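Local coordinates for protein COG0778: Nitroreductase (Streptococcus pneumoniae, PDB 2B67) that binds flavin mononucleotide and probably catalyses NAD(P)H-dependent reductions with that flavin, as nitroreductases do, at residues Lys5-Lys17 and Met140-Asn154. Residues are numbered along the deposited sequence; the frame is centred on the assembly and turned at random.
Sequences KFLELNKKRHATK and MNLVLALTDQGIGSN
T16 and S153 supply the direct polar link between K5-K17 and M140-N154: T16 N donates to S153 O at 3.0 Å. The N-H...O angle of 166° makes this bond nearly straight, although the donor stands above the carbonyl plane. The return bond, S153 N to T16 OG1, is weak, being bent as well as long at 3.4 Å. Beyond this link, helices 5-12 and 140-148 pack almost perpendicularly, their axes 93° apart, and meet through carbon. L9 CD2 presses on T147 CG2 at 3.5 Å, tight for two methyls, while L144 CD1 lies at the edge of the F6 ring, near its plane. T147 OG1 serves its own helix, donating to V143 O at 2.7 Å. That carbonyl also accepts T147 N from the opposite face of its plane, and with OG1 beside the backbone N (chi1 -61°), CG2 is turned to L9 and K12. R13 meets the helix mainly through its aliphatic part: CG passes T147 OG1, and CD rests against both V143 CG2 and the selenomethionine methyl, M140 CE, 3.9 Å from each. Bends at chi2 and chi3 carry its guanidinium onward, where NH1 forms a salt bridge with the FMN phosphate and NH2 bonds to L38 O of the second subunit. A15 N binds the same phosphate, and K17 NZ reaches FMN O2. N10 OD1 accepts from N141 ND2 of the second subunit. Between K12 and D148 a water accepts from K12 NZ (2.7 Å) and donates weakly to D148 OD2, joining charged groups that do not touch. The chemistry thus divides the labour: apolar helix packing and one good backbone bond to strand 152-156 probably help to hold R13-K17 in place, while R13, A15 N and K17 NZ bind the flavin and R13 also the second subunit.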
ATOM      1  N   LYS A   5       9.788   4.047 -17.862  1.00 41.25           N
ATOM      2  CA  LYS A   5       8.769   3.044 -18.224  1.00 39.48           C
ATOM      3  C   LYS A   5       7.778   2.779 -17.094  1.00 37.02           C
ATOM      4  O   LYS A   5       6.635   2.400 -17.350  1.00 36.32           O
ATOM      5  CB  LYS A   5       9.415   1.727 -18.668  1.00 39.84           C
ATOM      6  CG  LYS A   5       8.646   1.011 -19.779  1.00 41.28           C
ATOM      7  CD  LYS A   5       9.370  -0.236 -20.303  1.00 41.24           C
ATOM      8  CE  LYS A   5      10.509   0.099 -21.268  1.00 44.73           C
ATOM      9  NZ  LYS A   5      11.083  -1.137 -21.916  1.00 44.84           N
ATOM     10  N   PHE A   6       8.216   2.969 -15.850  1.00 34.02           N
ATOM     11  CA  PHE A   6       7.298   2.845 -14.715  1.00 30.76           C
ATOM     12  C   PHE A   6       6.323   4.031 -14.665  1.00 29.66           C
ATOM     13  O   PHE A   6       5.162   3.861 -14.339  1.00 28.28           O
ATOM     14  CB  PHE A   6       8.061   2.641 -13.396  1.00 29.12           C
ATOM     15  CG  PHE A   6       7.176   2.468 -12.198  1.00 26.09           C
ATOM     16  CD1 PHE A   6       6.338   1.359 -12.086  1.00 24.36           C
ATOM     17  CD2 PHE A   6       7.186   3.401 -11.176  1.00 21.03           C
ATOM     18  CE1 PHE A   6       5.529   1.200 -10.970  1.00 22.12           C
ATOM     19  CE2 PHE A   6       6.389   3.259 -10.060  1.00 19.42           C
ATOM     20  CZ  PHE A   6       5.533   2.166  -9.958  1.00 22.54           C
ATOM     21  N   LEU A   7       6.807   5.224 -15.007  1.00 29.37           N
ATOM     22  CA  LEU A   7       5.954   6.388 -15.158  1.00 28.97           C
ATOM     23  C   LEU A   7       4.834   6.103 -16.173  1.00 28.90           C
ATOM     24  O   LEU A   7       3.673   6.484 -15.955  1.00 28.47           O
ATOM     25  CB  LEU A   7       6.782   7.604 -15.604  1.00 28.66           C
ATOM     26  CG  LEU A   7       6.049   8.897 -15.975  1.00 28.41           C
ATOM     27  CD1 LEU A   7       5.067   9.388 -14.884  1.00 28.61           C
ATOM     28  CD2 LEU A   7       7.078   9.993 -16.299  1.00 30.65           C
ATOM     29  N   GLU A   8       5.194   5.444 -17.277  1.00 28.62           N
ATOM     30  CA  GLU A   8       4.249   5.088 -18.335  1.00 29.15           C
ATOM     31  C   GLU A   8       3.161   4.117 -17.820  1.00 27.39           C
ATOM     32  O   GLU A   8       1.981   4.294 -18.137  1.00 26.25           O
ATOM     33  CB  GLU A   8       4.995   4.494 -19.535  1.00 29.29           C
ATOM     34  CG  GLU A   8       4.179   4.472 -20.832  1.00 33.48           C
ATOM     35  CD  GLU A   8       4.666   3.444 -21.874  1.00 33.90           C
ATOM     36  OE1 GLU A   8       3.881   3.173 -22.835  1.00 38.51           O
ATOM     37  OE2 GLU A   8       5.810   2.911 -21.732  1.00 39.15           O
ATOM     38  N   LEU A   9       3.560   3.116 -17.013  1.00 25.24           N
ATOM     39  CA  LEU A   9       2.595   2.219 -16.359  1.00 23.40           C
ATOM     40  C   LEU A   9       1.605   3.012 -15.511  1.00 22.77           C
ATOM     41  O   LEU A   9       0.398   2.816 -15.590  1.00 21.56           O
ATOM     42  CB  LEU A   9       3.323   1.219 -15.452  1.00 23.69           C
ATOM     43  CG  LEU A   9       2.955  -0.269 -15.477  1.00 23.00           C
ATOM     44  CD1 LEU A   9       3.317  -0.979 -14.178  1.00 18.95           C
ATOM     45  CD2 LEU A   9       1.510  -0.515 -15.846  1.00 19.14           C
ATOM     46  N   ASN A  10       2.133   3.902 -14.683  1.00 22.32           N
ATOM     47  CA  ASN A  10       1.325   4.695 -13.761  1.00 22.69           C
ATOM     48  C   ASN A  10       0.340   5.604 -14.458  1.00 23.56           C
ATOM     49  O   ASN A  10      -0.779   5.767 -14.011  1.00 23.53           O
ATOM     50  CB  ASN A  10       2.215   5.505 -12.826  1.00 21.53           C
ATOM     51  CG  ASN A  10       2.420   4.811 -11.488  1.00 22.14           C
ATOM     52  OD1 ASN A  10       1.612   4.943 -10.555  1.00 20.78           O
ATOM     53  ND2 ASN A  10       3.476   4.048 -11.402  1.00 20.73           N
ATOM     54  N   LYS A  11       0.759   6.171 -15.583  1.00 25.52           N
ATOM     55  CA  LYS A  11      -0.105   7.080 -16.330  1.00 27.25           C
ATOM     56  C   LYS A  11      -1.255   6.333 -16.993  1.00 27.03           C
ATOM     57  O   LYS A  11      -2.282   6.923 -17.302  1.00 27.72           O
ATOM     58  CB  LYS A  11       0.693   7.906 -17.340  1.00 27.98           C
ATOM     59  CG  LYS A  11       1.332   9.170 -16.760  1.00 30.35           C
ATOM     60  CD  LYS A  11       1.552  10.201 -17.880  1.00 35.87           C
ATOM     61  CE  LYS A  11       2.942  10.836 -17.855  1.00 37.61           C
ATOM     62  NZ  LYS A  11       3.544  10.782 -19.229  1.00 40.29           N
ATOM     63  N   LYS A  12      -1.110   5.028 -17.178  1.00 26.71           N
ATOM     64  CA  LYS A  12      -2.261   4.293 -17.666  1.00 26.77           C
ATOM     65  C   LYS A  12      -3.147   3.588 -16.642  1.00 25.80           C
ATOM     66  O   LYS A  12      -4.148   3.012 -17.034  1.00 24.88           O
ATOM     67  CB  LYS A  12      -1.916   3.395 -18.848  1.00 27.65           C
ATOM     68  CG  LYS A  12      -0.833   2.441 -18.628  1.00 30.54           C
ATOM     69  CD  LYS A  12      -0.149   2.207 -19.992  1.00 34.62           C
ATOM     70  CE  LYS A  12       0.253   0.762 -20.135  1.00 35.86           C
ATOM     71  NZ  LYS A  12       1.451   0.698 -20.989  1.00 40.76           N
ATOM     72  N   ARG A  13      -2.796   3.636 -15.355  1.00 24.43           N
ATOM     73  CA  ARG A  13      -3.689   3.129 -14.317  1.00 23.47           C
ATOM     74  C   ARG A  13      -4.752   4.203 -14.046  1.00 23.62           C
ATOM     75  O   ARG A  13      -4.422   5.343 -13.777  1.00 23.39           O
ATOM     76  CB  ARG A  13      -2.931   2.774 -13.032  1.00 22.71           C
ATOM     77  CG  ARG A  13      -3.808   2.076 -11.984  1.00 22.77           C
ATOM     78  CD  ARG A  13      -3.594   2.565 -10.568  1.00 21.97           C
ATOM     79  NE  ARG A  13      -3.386   4.012 -10.438  1.00 20.43           N
ATOM     80  CZ  ARG A  13      -4.333   4.921 -10.227  1.00 21.06           C
ATOM     81  NH1 ARG A  13      -5.608   4.579 -10.136  1.00 19.39           N
ATOM     82  NH2 ARG A  13      -3.996   6.199 -10.095  1.00 20.37           N
ATOM     83  N   HIS A  14      -6.022   3.840 -14.132  1.00 23.68           N
ATOM     84  CA  HIS A  14      -7.095   4.765 -13.796  1.00 24.37           C
ATOM     85  C   HIS A  14      -8.090   4.046 -12.892  1.00 23.55           C
ATOM     86  O   HIS A  14      -8.142   2.817 -12.880  1.00 23.46           O
ATOM     87  CB  HIS A  14      -7.783   5.294 -15.076  1.00 24.43           C
ATOM     88  CG  HIS A  14      -6.881   6.130 -15.944  1.00 28.26           C
ATOM     89  ND1 HIS A  14      -6.351   5.675 -17.137  1.00 30.26           N
ATOM     90  CD2 HIS A  14      -6.409   7.394 -15.784  1.00 31.31           C
ATOM     91  CE1 HIS A  14      -5.586   6.617 -17.667  1.00 30.87           C
ATOM     92  NE2 HIS A  14      -5.604   7.670 -16.868  1.00 31.39           N
ATOM     93  N   ALA A  15      -8.870   4.807 -12.132  1.00 22.49           N
ATOM     94  CA  ALA A  15      -9.975   4.249 -11.375  1.00 22.05           C
ATOM     95  C   ALA A  15     -11.074   3.912 -12.377  1.00 21.57           C
ATOM     96  O   ALA A  15     -11.762   4.803 -12.873  1.00 22.81           O
ATOM     97  CB  ALA A  15     -10.484   5.253 -10.339  1.00 21.86           C
ATOM     98  N   THR A  16     -11.225   2.634 -12.682  1.00 20.26           N
ATOM     99  CA  THR A  16     -12.192   2.189 -13.698  1.00 20.69           C
ATOM    100  C   THR A  16     -13.559   1.885 -13.066  1.00 20.87           C
ATOM    101  O   THR A  16     -13.670   1.061 -12.151  1.00 20.39           O
ATOM    102  CB  THR A  16     -11.675   0.933 -14.437  1.00 20.61           C
ATOM    103  OG1 THR A  16     -10.338   1.167 -14.890  1.00 22.65           O
ATOM    104  CG2 THR A  16     -12.560   0.567 -15.616  1.00 19.65           C
ATOM    105  N   LYS A  17     -14.589   2.545 -13.585  1.00 20.18           N
ATOM    106  CA  LYS A  17     -15.928   2.405 -13.050  1.00 20.95           C
ATOM    107  C   LYS A  17     -16.917   1.769 -14.023  1.00 20.84           C
ATOM    108  O   LYS A  17     -17.945   1.286 -13.602  1.00 20.92           O
ATOM    109  CB  LYS A  17     -16.421   3.749 -12.548  1.00 21.16           C
ATOM    110  CG  LYS A  17     -15.698   4.150 -11.257  1.00 23.84           C
ATOM    111  CD  LYS A  17     -15.891   5.589 -10.855  1.00 27.43           C
ATOM    112  CE  LYS A  17     -14.695   5.993  -9.997  1.00 31.08           C
ATOM    113  NZ  LYS A  17     -15.139   6.489  -8.653  1.00 35.09           N
HETATM  114  N   MSE A 140      -1.728  -1.963  -4.214  1.00 13.33           N
HETATM  115  CA  MSE A 140      -1.001  -1.162  -5.225  1.00 13.80           C
HETATM  116  C   MSE A 140      -0.266  -2.017  -6.291  1.00 13.76           C
HETATM  117  O   MSE A 140      -0.382  -1.768  -7.500  1.00 12.28           O
HETATM  118  CB  MSE A 140       0.018  -0.251  -4.544  1.00 13.41           C
HETATM  119  CG  MSE A 140       0.812   0.651  -5.516  1.00 16.83           C
HETATM  120 SE   MSE A 140      -0.298   2.196  -5.997  0.80 23.00          SE
HETATM  121  CE  MSE A 140      -1.021   1.668  -7.721  1.00 17.05           C
ATOM    122  N   ASN A 141       0.451  -3.030  -5.823  1.00 13.01           N
ATOM    123  CA  ASN A 141       1.239  -3.897  -6.716  1.00 13.65           C
ATOM    124  C   ASN A 141       0.269  -4.659  -7.648  1.00 13.00           C
ATOM    125  O   ASN A 141       0.521  -4.787  -8.850  1.00 11.83           O
ATOM    126  CB  ASN A 141       2.125  -4.857  -5.895  1.00 12.83           C
ATOM    127  CG  ASN A 141       3.489  -5.122  -6.556  1.00 16.80           C
ATOM    128  OD1 ASN A 141       3.973  -4.326  -7.361  1.00 20.98           O
ATOM    129  ND2 ASN A 141       4.113  -6.233  -6.203  1.00 17.90           N
ATOM    130  N   LEU A 142      -0.867  -5.071  -7.080  1.00 12.77           N
ATOM    131  CA  LEU A 142      -1.918  -5.803  -7.829  1.00 13.44           C
ATOM    132  C   LEU A 142      -2.556  -4.974  -8.950  1.00 12.61           C
ATOM    133  O   LEU A 142      -2.700  -5.458 -10.081  1.00 12.00           O
ATOM    134  CB  LEU A 142      -3.013  -6.280  -6.879  1.00 13.37           C
ATOM    135  CG  LEU A 142      -4.254  -6.907  -7.537  1.00 15.31           C
ATOM    136  CD1 LEU A 142      -3.834  -8.117  -8.389  1.00 14.69           C
ATOM    137  CD2 LEU A 142      -5.306  -7.284  -6.468  1.00 15.53           C
ATOM    138  N   VAL A 143      -2.951  -3.737  -8.642  1.00 12.83           N
ATOM    139  CA  VAL A 143      -3.561  -2.914  -9.684  1.00 12.92           C
ATOM    140  C   VAL A 143      -2.573  -2.564 -10.809  1.00 13.56           C
ATOM    141  O   VAL A 143      -2.964  -2.461 -12.004  1.00 13.15           O
ATOM    142  CB  VAL A 143      -4.331  -1.673  -9.148  1.00 14.23           C
ATOM    143  CG1 VAL A 143      -5.476  -2.092  -8.225  1.00 12.23           C
ATOM    144  CG2 VAL A 143      -3.428  -0.688  -8.492  1.00 14.31           C
ATOM    145  N   LEU A 144      -1.302  -2.383 -10.431  1.00 12.37           N
ATOM    146  CA  LEU A 144      -0.244  -2.139 -11.417  1.00 13.39           C
ATOM    147  C   LEU A 144       0.000  -3.358 -12.282  1.00 13.24           C
ATOM    148  O   LEU A 144       0.133  -3.232 -13.516  1.00 13.47           O
ATOM    149  CB  LEU A 144       1.069  -1.685 -10.752  1.00 13.43           C
ATOM    150  CG  LEU A 144       1.008  -0.277 -10.154  1.00 13.70           C
ATOM    151  CD1 LEU A 144       2.229  -0.085  -9.213  1.00 15.91           C
ATOM    152  CD2 LEU A 144       0.975   0.752 -11.260  1.00 12.64           C
ATOM    153  N   ALA A 145       0.025  -4.533 -11.648  1.00 12.65           N
ATOM    154  CA  ALA A 145       0.178  -5.774 -12.399  1.00 13.47           C
ATOM    155  C   ALA A 145      -0.979  -5.986 -13.400  1.00 12.87           C
ATOM    156  O   ALA A 145      -0.755  -6.406 -14.523  1.00 14.38           O
ATOM    157  CB  ALA A 145       0.378  -7.004 -11.454  1.00 11.69           C
ATOM    158  N   LEU A 146      -2.205  -5.682 -12.992  1.00 13.44           N
ATOM    159  CA  LEU A 146      -3.385  -5.752 -13.876  1.00 13.41           C
ATOM    160  C   LEU A 146      -3.255  -4.782 -15.045  1.00 14.61           C
ATOM    161  O   LEU A 146      -3.489  -5.147 -16.235  1.00 14.14           O
ATOM    162  CB  LEU A 146      -4.664  -5.433 -13.073  1.00 12.94           C
ATOM    163  CG  LEU A 146      -5.108  -6.562 -12.112  1.00 14.07           C
ATOM    164  CD1 LEU A 146      -6.249  -6.148 -11.158  1.00 13.22           C
ATOM    165  CD2 LEU A 146      -5.463  -7.844 -12.873  1.00 11.97           C
ATOM    166  N   THR A 147      -2.872  -3.549 -14.697  1.00 15.16           N
ATOM    167  CA  THR A 147      -2.655  -2.474 -15.653  1.00 15.66           C
ATOM    168  C   THR A 147      -1.623  -2.900 -16.672  1.00 17.03           C
ATOM    169  O   THR A 147      -1.839  -2.728 -17.864  1.00 16.33           O
ATOM    170  CB  THR A 147      -2.182  -1.171 -14.969  1.00 15.62           C
ATOM    171  OG1 THR A 147      -3.177  -0.720 -14.035  1.00 15.12           O
ATOM    172  CG2 THR A 147      -1.916  -0.065 -16.019  1.00 15.69           C
ATOM    173  N   ASP A 148      -0.494  -3.430 -16.199  1.00 17.61           N
ATOM    174  CA  ASP A 148       0.527  -3.977 -17.100  1.00 19.52           C
ATOM    175  C   ASP A 148       0.024  -5.020 -18.108  1.00 20.16           C
ATOM    176  O   ASP A 148       0.609  -5.191 -19.165  1.00 20.24           O
ATOM    177  CB  ASP A 148       1.678  -4.604 -16.310  1.00 19.59           C
ATOM    178  CG  ASP A 148       2.921  -4.811 -17.171  1.00 22.13           C
ATOM    179  OD1 ASP A 148       3.368  -5.971 -17.307  1.00 24.96           O
ATOM    180  OD2 ASP A 148       3.419  -3.808 -17.728  1.00 25.17           O
ATOM    181  N   GLN A 149      -1.030  -5.747 -17.756  1.00 20.48           N
ATOM    182  CA  GLN A 149      -1.603  -6.690 -18.673  1.00 21.10           C
ATOM    183  C   GLN A 149      -2.729  -6.093 -19.481  1.00 19.98           C
ATOM    184  O   GLN A 149      -3.387  -6.814 -20.198  1.00 20.53           O
ATOM    185  CB  GLN A 149      -2.156  -7.890 -17.945  1.00 21.14           C
ATOM    186  CG  GLN A 149      -1.179  -8.657 -17.112  1.00 25.48           C
ATOM    187  CD  GLN A 149      -1.759 -10.014 -16.739  1.00 31.34           C
ATOM    188  OE1 GLN A 149      -2.449 -10.627 -17.559  1.00 34.89           O
ATOM    189  NE2 GLN A 149      -1.475 -10.499 -15.524  1.00 30.62           N
ATOM    190  N   GLY A 150      -2.967  -4.792 -19.365  1.00 19.84           N
ATOM    191  CA  GLY A 150      -4.035  -4.132 -20.147  1.00 19.56           C
ATOM    192  C   GLY A 150      -5.414  -4.253 -19.506  1.00 19.03           C
ATOM    193  O   GLY A 150      -6.441  -4.047 -20.175  1.00 19.04           O
ATOM    194  N   ILE A 151      -5.445  -4.600 -18.212  1.00 17.80           N
ATOM    195  CA  ILE A 151      -6.714  -4.825 -17.482  1.00 16.82           C
ATOM    196  C   ILE A 151      -6.968  -3.670 -16.494  1.00 15.99           C
ATOM    197  O   ILE A 151      -6.067  -3.292 -15.715  1.00 15.38           O
ATOM    198  CB  ILE A 151      -6.744  -6.219 -16.799  1.00 17.34           C
ATOM    199  CG1 ILE A 151      -6.501  -7.329 -17.856  1.00 17.81           C
ATOM    200  CG2 ILE A 151      -8.110  -6.488 -16.059  1.00 16.53           C
ATOM    201  CD1 ILE A 151      -6.185  -8.717 -17.275  1.00 17.46           C
ATOM    202  N   GLY A 152      -8.170  -3.105 -16.565  1.00 14.74           N
ATOM    203  CA  GLY A 152      -8.614  -2.001 -15.708  1.00 14.53           C
ATOM    204  C   GLY A 152      -9.031  -2.545 -14.351  1.00 14.84           C
ATOM    205  O   GLY A 152      -9.160  -3.773 -14.189  1.00 15.13           O
ATOM    206  N   SER A 153      -9.191  -1.657 -13.364  1.00 14.43           N
ATOM    207  CA  SER A 153      -9.555  -2.033 -11.991  1.00 14.37           C
ATOM    208  C   SER A 153      -9.960  -0.794 -11.239  1.00 14.31           C
ATOM    209  O   SER A 153      -9.646   0.314 -11.658  1.00 13.66           O
ATOM    210  CB  SER A 153      -8.367  -2.683 -11.248  1.00 13.72           C
ATOM    211  OG  SER A 153      -7.188  -1.874 -11.316  1.00 16.73           O
ATOM    212  N   ASN A 154     -10.641  -0.985 -10.115  1.00 14.23           N
ATOM    213  CA  ASN A 154     -10.857   0.099  -9.165  1.00 14.25           C
ATOM    214  C   ASN A 154     -10.792  -0.476  -7.743  1.00 14.47           C
ATOM    215  O   ASN A 154     -11.284  -1.579  -7.517  1.00 14.59           O
ATOM    216  CB  ASN A 154     -12.210   0.751  -9.415  1.00 14.01           C
ATOM    217  CG  ASN A 154     -12.379   2.055  -8.694  1.00 15.76           C
ATOM    218  OD1 ASN A 154     -13.490   2.438  -8.365  1.00 18.12           O
ATOM    219  ND2 ASN A 154     -11.284   2.753  -8.453  1.00 14.03           N
TER
HETATM  220  O   HOH W   1       2.257  -1.670 -20.026  1.00 47.52           O